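Local coordinates for kinetochore protein Mis16 (PDB 4XYH), which probably acts as a WD-repeat histone chaperone of the Mis18 complex, recognising histone H4 and the CENP-A chaperone Scm3 in the delivery of centromeric histone, at residues L198-E203 with C208-K213; I147-L150 with G156-F159. One frame throughout, in Å; residues are numbered along the deposited sequence.

Both contacts are buried, and each holds together the second and third strands of a propeller blade. Contact 2 belongs to the earlier of the two blades along the chain, contact 1 to the next, and their centres lie about 10 Å apart. The blades pack face on face: Leu198 and Thr200 of contact 1 press on Ala148 and Leu150 of contact 2, with Leu198 CD1 reaching Ala148 CB at 3.8 Å. Their chemistry separates at matching positions. Contact 1 has a tryptophan bonded to a threonine hydroxyl; contact 2 puts a phenylalanine in that place, so its threonine keeps a histidine partner but receives no indole N-H.

Contact 1: residues L198-E203 with C208-K213; sequences LATGTE and CVWDIK
Leu198 pairs with Trp210 and Thr200 with Cys208 through four backbone hydrogen bonds, holding strands 198-201 and 208-211 antiparallel at 151° with their axes 4.7 Å apart at closest approach. This hairpin forms the two middle strands of a beta-propeller blade, and Trp210-Asp211 is the Trp-Asp pair that gives WD repeats their name. Between the hydrogen-bonded pairs sits the non-hydrogen-bonded pair Ala199 and Val209, whose side chains lie on the opposite face from the indole.

Trp210 carries the side-chain contact. Its NE1 donates to Thr200 OG1 over 2.9 Å in an almost perfectly straight bond, 177° at the hydrogen, and the oxygen lies practically in the ring plane. The hydroxyl gets there because chi1 of Thr200 (58°) sets OG1 between the backbone N and carbonyl carbon; the same turn brings CG2 to 3.7 Å from Trp210 NE1. Thr200 OG1 also hydrogen-bonds His181 NE2, so a single buried oxygen joins indole to imidazole. The Trp-Thr-His chain is consistent with the structural tetrad of WD repeats, which ties a blade's two middle strands to the loop leading into it.

Leu198 fills the other end of this face, its CD2 packed 3.8 Å from Trp210 CB, while Leu178 and Leu188 add to the apolar surroundings. Where the strand gives way to loop, Asp211 makes an Asx turn: OD1 accepts a hydrogen bond from Lys213 N at 3.3 Å, met from above the carboxylate plane.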
loop_
_atom_site.group_PDB
_atom_site.type_symbol
_atom_site.label_atom_id
_atom_site.label_comp_id
_atom_site.label_asym_id
_atom_site.label_seq_id
_atom_site.Cartn_x
_atom_site.Cartn_y
_atom_site.Cartn_z
ATOM N N LEU A 198 -10.370 -6.834 11.207
ATOM C CA LEU A 198 -9.150 -6.324 10.578
ATOM C C LEU A 198 -7.921 -6.804 11.338
ATOM O O LEU A 198 -8.033 -7.354 12.440
ATOM C CB LEU A 198 -9.143 -4.793 10.526
ATOM C CG LEU A 198 -9.077 -4.067 11.876
ATOM C CD1 LEU A 198 -8.413 -2.717 11.731
ATOM C CD2 LEU A 198 -10.486 -3.896 12.438
ATOM N N ALA A 199 -6.750 -6.586 10.762
ATOM C CA ALA A 199 -5.515 -6.998 11.423
ATOM C C ALA A 199 -4.441 -5.930 11.337
ATOM O O ALA A 199 -4.398 -5.150 10.378
ATOM C CB ALA A 199 -5.005 -8.302 10.820
ATOM N N THR A 200 -3.562 -5.912 12.338
ATOM C CA THR A 200 -2.430 -4.997 12.350
ATOM C C THR A 200 -1.132 -5.712 12.758
ATOM O O THR A 200 -1.162 -6.699 13.498
ATOM C CB THR A 200 -2.669 -3.827 13.313
ATOM O OG1 THR A 200 -2.908 -4.340 14.632
ATOM C CG2 THR A 200 -3.863 -3.007 12.868
ATOM N N GLY A 201 -0.004 -5.206 12.260
ATOM C CA GLY A 201 1.308 -5.704 12.610
ATOM C C GLY A 201 2.252 -4.513 12.690
ATOM O O GLY A 201 2.183 -3.603 11.859
ATOM N N THR A 202 3.121 -4.494 13.696
ATOM C CA THR A 202 4.005 -3.352 13.893
ATOM C C THR A 202 5.435 -3.766 14.214
ATOM O O THR A 202 5.798 -4.940 14.133
ATOM C CB THR A 202 3.532 -2.443 15.043
ATOM O OG1 THR A 202 3.862 -3.053 16.301
ATOM C CG2 THR A 202 2.020 -2.162 14.963
ATOM N N GLU A 203 6.217 -2.779 14.636
ATOM C CA GLU A 203 7.587 -2.982 15.075
ATOM C C GLU A 203 7.698 -3.798 16.371
ATOM O O GLU A 203 8.763 -4.318 16.671
ATOM C CB GLU A 203 8.289 -1.612 15.207
ATOM C CG GLU A 203 8.463 -0.946 13.821
ATOM C CD GLU A 203 8.752 0.558 13.835
ATOM O OE1 GLU A 203 9.219 1.092 14.868
ATOM O OE2 GLU A 203 8.514 1.208 12.783
ATOM N N CYS A 208 -2.113 -8.262 15.663
ATOM C CA CYS A 208 -3.378 -8.278 16.369
ATOM C C CYS A 208 -4.523 -8.440 15.398
ATOM O O CYS A 208 -4.494 -7.888 14.309
ATOM C CB CYS A 208 -3.563 -7.009 17.191
ATOM S SG CYS A 208 -2.375 -6.820 18.507
ATOM N N VAL A 209 -5.532 -9.208 15.795
ATOM C CA VAL A 209 -6.760 -9.303 15.020
ATOM C C VAL A 209 -7.858 -8.633 15.837
ATOM O O VAL A 209 -7.990 -8.877 17.038
ATOM C CB VAL A 209 -7.134 -10.758 14.680
ATOM C CG1 VAL A 209 -8.514 -10.816 14.001
ATOM C CG2 VAL A 209 -6.052 -11.391 13.787
ATOM N N TRP A 210 -8.618 -7.767 15.174
ATOM C CA TRP A 210 -9.585 -6.912 15.824
ATOM C C TRP A 210 -10.978 -7.160 15.254
ATOM O O TRP A 210 -11.130 -7.601 14.120
ATOM C CB TRP A 210 -9.212 -5.433 15.643
ATOM C CG TRP A 210 -7.765 -5.059 15.972
ATOM C CD1 TRP A 210 -6.693 -5.092 15.123
ATOM C CD2 TRP A 210 -7.268 -4.554 17.225
ATOM N NE1 TRP A 210 -5.561 -4.646 15.768
ATOM C CE2 TRP A 210 -5.887 -4.314 17.058
ATOM C CE3 TRP A 210 -7.857 -4.299 18.473
ATOM C CZ2 TRP A 210 -5.084 -3.837 18.088
ATOM C CZ3 TRP A 210 -7.065 -3.815 19.495
ATOM C CH2 TRP A 210 -5.684 -3.586 19.298
ATOM N N ASP A 211 -11.999 -6.848 16.031
ATOM C CA ASP A 211 -13.366 -6.984 15.535
ATOM C C ASP A 211 -14.205 -5.809 16.036
ATOM O O ASP A 211 -14.366 -5.628 17.235
ATOM C CB ASP A 211 -13.950 -8.325 15.973
ATOM C CG ASP A 211 -15.346 -8.571 15.426
ATOM O OD1 ASP A 211 -15.792 -7.844 14.508
ATOM O OD2 ASP A 211 -15.999 -9.516 15.920
ATOM N N ILE A 212 -14.713 -4.996 15.117
ATOM C CA ILE A 212 -15.453 -3.799 15.510
ATOM C C ILE A 212 -16.914 -3.862 15.087
ATOM O O ILE A 212 -17.660 -2.912 15.321
ATOM C CB ILE A 212 -14.824 -2.505 14.921
ATOM C CG1 ILE A 212 -14.820 -2.582 13.393
ATOM C CG2 ILE A 212 -13.440 -2.286 15.490
ATOM C CD1 ILE A 212 -14.785 -1.245 12.718
ATOM N N LYS A 213 -17.302 -4.966 14.449
ATOM C CA LYS A 213 -18.707 -5.233 14.115
ATOM C C LYS A 213 -19.636 -5.007 15.313
ATOM O O LYS A 213 -19.438 -5.591 16.379
ATOM C CB LYS A 213 -18.874 -6.669 13.607
ATOM C CG LYS A 213 -20.290 -7.000 13.135
ATOM C CD LYS A 213 -20.303 -8.222 12.200
ATOM C CE LYS A 213 -21.574 -8.285 11.332
ATOM N NZ LYS A 213 -21.753 -7.092 10.437
#

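Contact 2: residues I147-L150 with G156-F159; sequences IATL and GYIF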
loop_
_atom_site.group_PDB
_atom_site.type_symbol
_atom_site.label_atom_id
_atom_site.label_comp_id
_atom_site.label_asym_id
_atom_site.label_seq_id
_atom_site.Cartn_x
_atom_site.Cartn_y
_atom_site.Cartn_z
ATOM N N ILE A 147 -13.029 4.054 8.320
ATOM C CA ILE A 147 -11.580 4.069 8.052
ATOM C C ILE A 147 -10.819 3.526 9.265
ATOM O O ILE A 147 -11.118 3.895 10.414
ATOM C CB ILE A 147 -11.037 5.491 7.748
ATOM C CG1 ILE A 147 -11.927 6.253 6.758
ATOM C CG2 ILE A 147 -9.553 5.434 7.282
ATOM C CD1 ILE A 147 -12.011 5.623 5.399
ATOM N N ALA A 148 -9.860 2.635 9.019
ATOM C CA ALA A 148 -8.921 2.229 10.064
ATOM C C ALA A 148 -7.567 2.864 9.780
ATOM O O ALA A 148 -7.189 3.005 8.620
ATOM C CB ALA A 148 -8.800 0.716 10.136
ATOM N N THR A 149 -6.840 3.258 10.823
ATOM C CA THR A 149 -5.474 3.763 10.641
ATOM C C THR A 149 -4.553 3.193 11.690
ATOM O O THR A 149 -5.017 2.653 12.683
ATOM C CB THR A 149 -5.357 5.316 10.740
ATOM O OG1 THR A 149 -5.399 5.720 12.114
ATOM C CG2 THR A 149 -6.441 6.033 9.954
ATOM N N LEU A 150 -3.243 3.326 11.465
ATOM C CA LEU A 150 -2.223 3.056 12.483
ATOM C C LEU A 150 -1.511 4.355 12.845
ATOM O O LEU A 150 -0.979 5.045 11.962
ATOM C CB LEU A 150 -1.197 2.051 11.980
ATOM C CG LEU A 150 -1.482 0.566 12.148
ATOM C CD1 LEU A 150 -0.406 -0.260 11.399
ATOM C CD2 LEU A 150 -1.557 0.193 13.636
ATOM N N GLY A 156 -4.152 1.536 16.994
ATOM C CA GLY A 156 -5.001 1.604 15.811
ATOM C C GLY A 156 -6.091 2.632 16.061
ATOM O O GLY A 156 -6.392 2.926 17.218
ATOM N N TYR A 157 -6.679 3.189 15.002
ATOM C CA TYR A 157 -7.818 4.093 15.163
ATOM C C TYR A 157 -8.933 3.796 14.163
ATOM O O TYR A 157 -8.689 3.330 13.045
ATOM C CB TYR A 157 -7.387 5.559 15.032
ATOM C CG TYR A 157 -6.400 5.995 16.102
ATOM C CD1 TYR A 157 -6.839 6.367 17.368
ATOM C CD2 TYR A 157 -5.031 6.018 15.850
ATOM C CE1 TYR A 157 -5.951 6.763 18.350
ATOM C CE2 TYR A 157 -4.119 6.410 16.838
ATOM C CZ TYR A 157 -4.594 6.781 18.078
ATOM O OH TYR A 157 -3.720 7.162 19.053
ATOM N N ILE A 158 -10.163 4.066 14.576
ATOM C CA ILE A 158 -11.298 3.939 13.685
ATOM C C ILE A 158 -12.022 5.270 13.537
ATOM O O ILE A 158 -12.255 5.976 14.525
ATOM C CB ILE A 158 -12.278 2.888 14.181
ATOM C CG1 ILE A 158 -11.539 1.558 14.405
ATOM C CG2 ILE A 158 -13.404 2.739 13.177
ATOM C CD1 ILE A 158 -11.071 0.857 13.119
ATOM N N PHE A 159 -12.364 5.604 12.298
ATOM C CA PHE A 159 -13.093 6.827 11.978
ATOM C C PHE A 159 -14.353 6.454 11.216
ATOM O O PHE A 159 -14.301 5.610 10.325
ATOM C CB PHE A 159 -12.244 7.776 11.126
ATOM C CG PHE A 159 -10.957 8.216 11.775
ATOM C CD1 PHE A 159 -9.857 7.363 11.826
ATOM C CD2 PHE A 159 -10.826 9.501 12.302
ATOM C CE1 PHE A 159 -8.662 7.780 12.402
ATOM C CE2 PHE A 159 -9.634 9.917 12.879
ATOM C CZ PHE A 159 -8.549 9.051 12.922
#
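Ile147 with Phe159 and Thr149 with Tyr157 are the hydrogen-bonded pairs of this antiparallel hairpin, which supplies the middle strands of a WD-type propeller blade. Each pair exchanges two backbone bonds, all of them short; the straightest runs from Ile147 N to Phe159 O, 2.8 Å long and 171° at the hydrogen. Three of the four accepting carbonyls take a second contact. Thr149 O accepts from Tyr157 N and also meets Gly156 CA at 3.3 Å in a CA-H...O contact; Ile147 O is likewise approached by Ile158 CA, and Tyr157 O by Ala148 CA.

Thr149 is the polar centre among the side chains. Its hydroxyl, placed between the backbone N and carbonyl carbon by a chi1 of 78°, lies 3.5 Å from Tyr157 CB and near the edge of that ring, but its hydrogen bond goes to His130 NE2. Its methyl, CG2, comes to 3.7 Å from Phe159 CE1. The phenyl ring of Phe159 has no N-H to offer, and OG1 lies in its plane at the edge, 3.9 Å from CE1. A valine in place of Thr149 would probably leave His130 NE2 without its hydroxyl mate and let that imidazole turn more freely.

Tyr157 OH is held by Glu131 OE1 and Asn155 ND2, while its ring meets His130 edge-to-face. On the other face of the sheet, Ala148 CB touches Ile158 CD1 at 3.8 Å, beside Leu150 and the side-chain-free Gly156.

The bonding thus splits by direction: the backbone groups of the hydrogen-bonded pairs satisfy one another across the strands, whereas both buried hydroxyls look to partners beyond them. The hairpin is therefore likely to help position His130 and Glu131, which precede it in the chain, and Asn155 in its own turn.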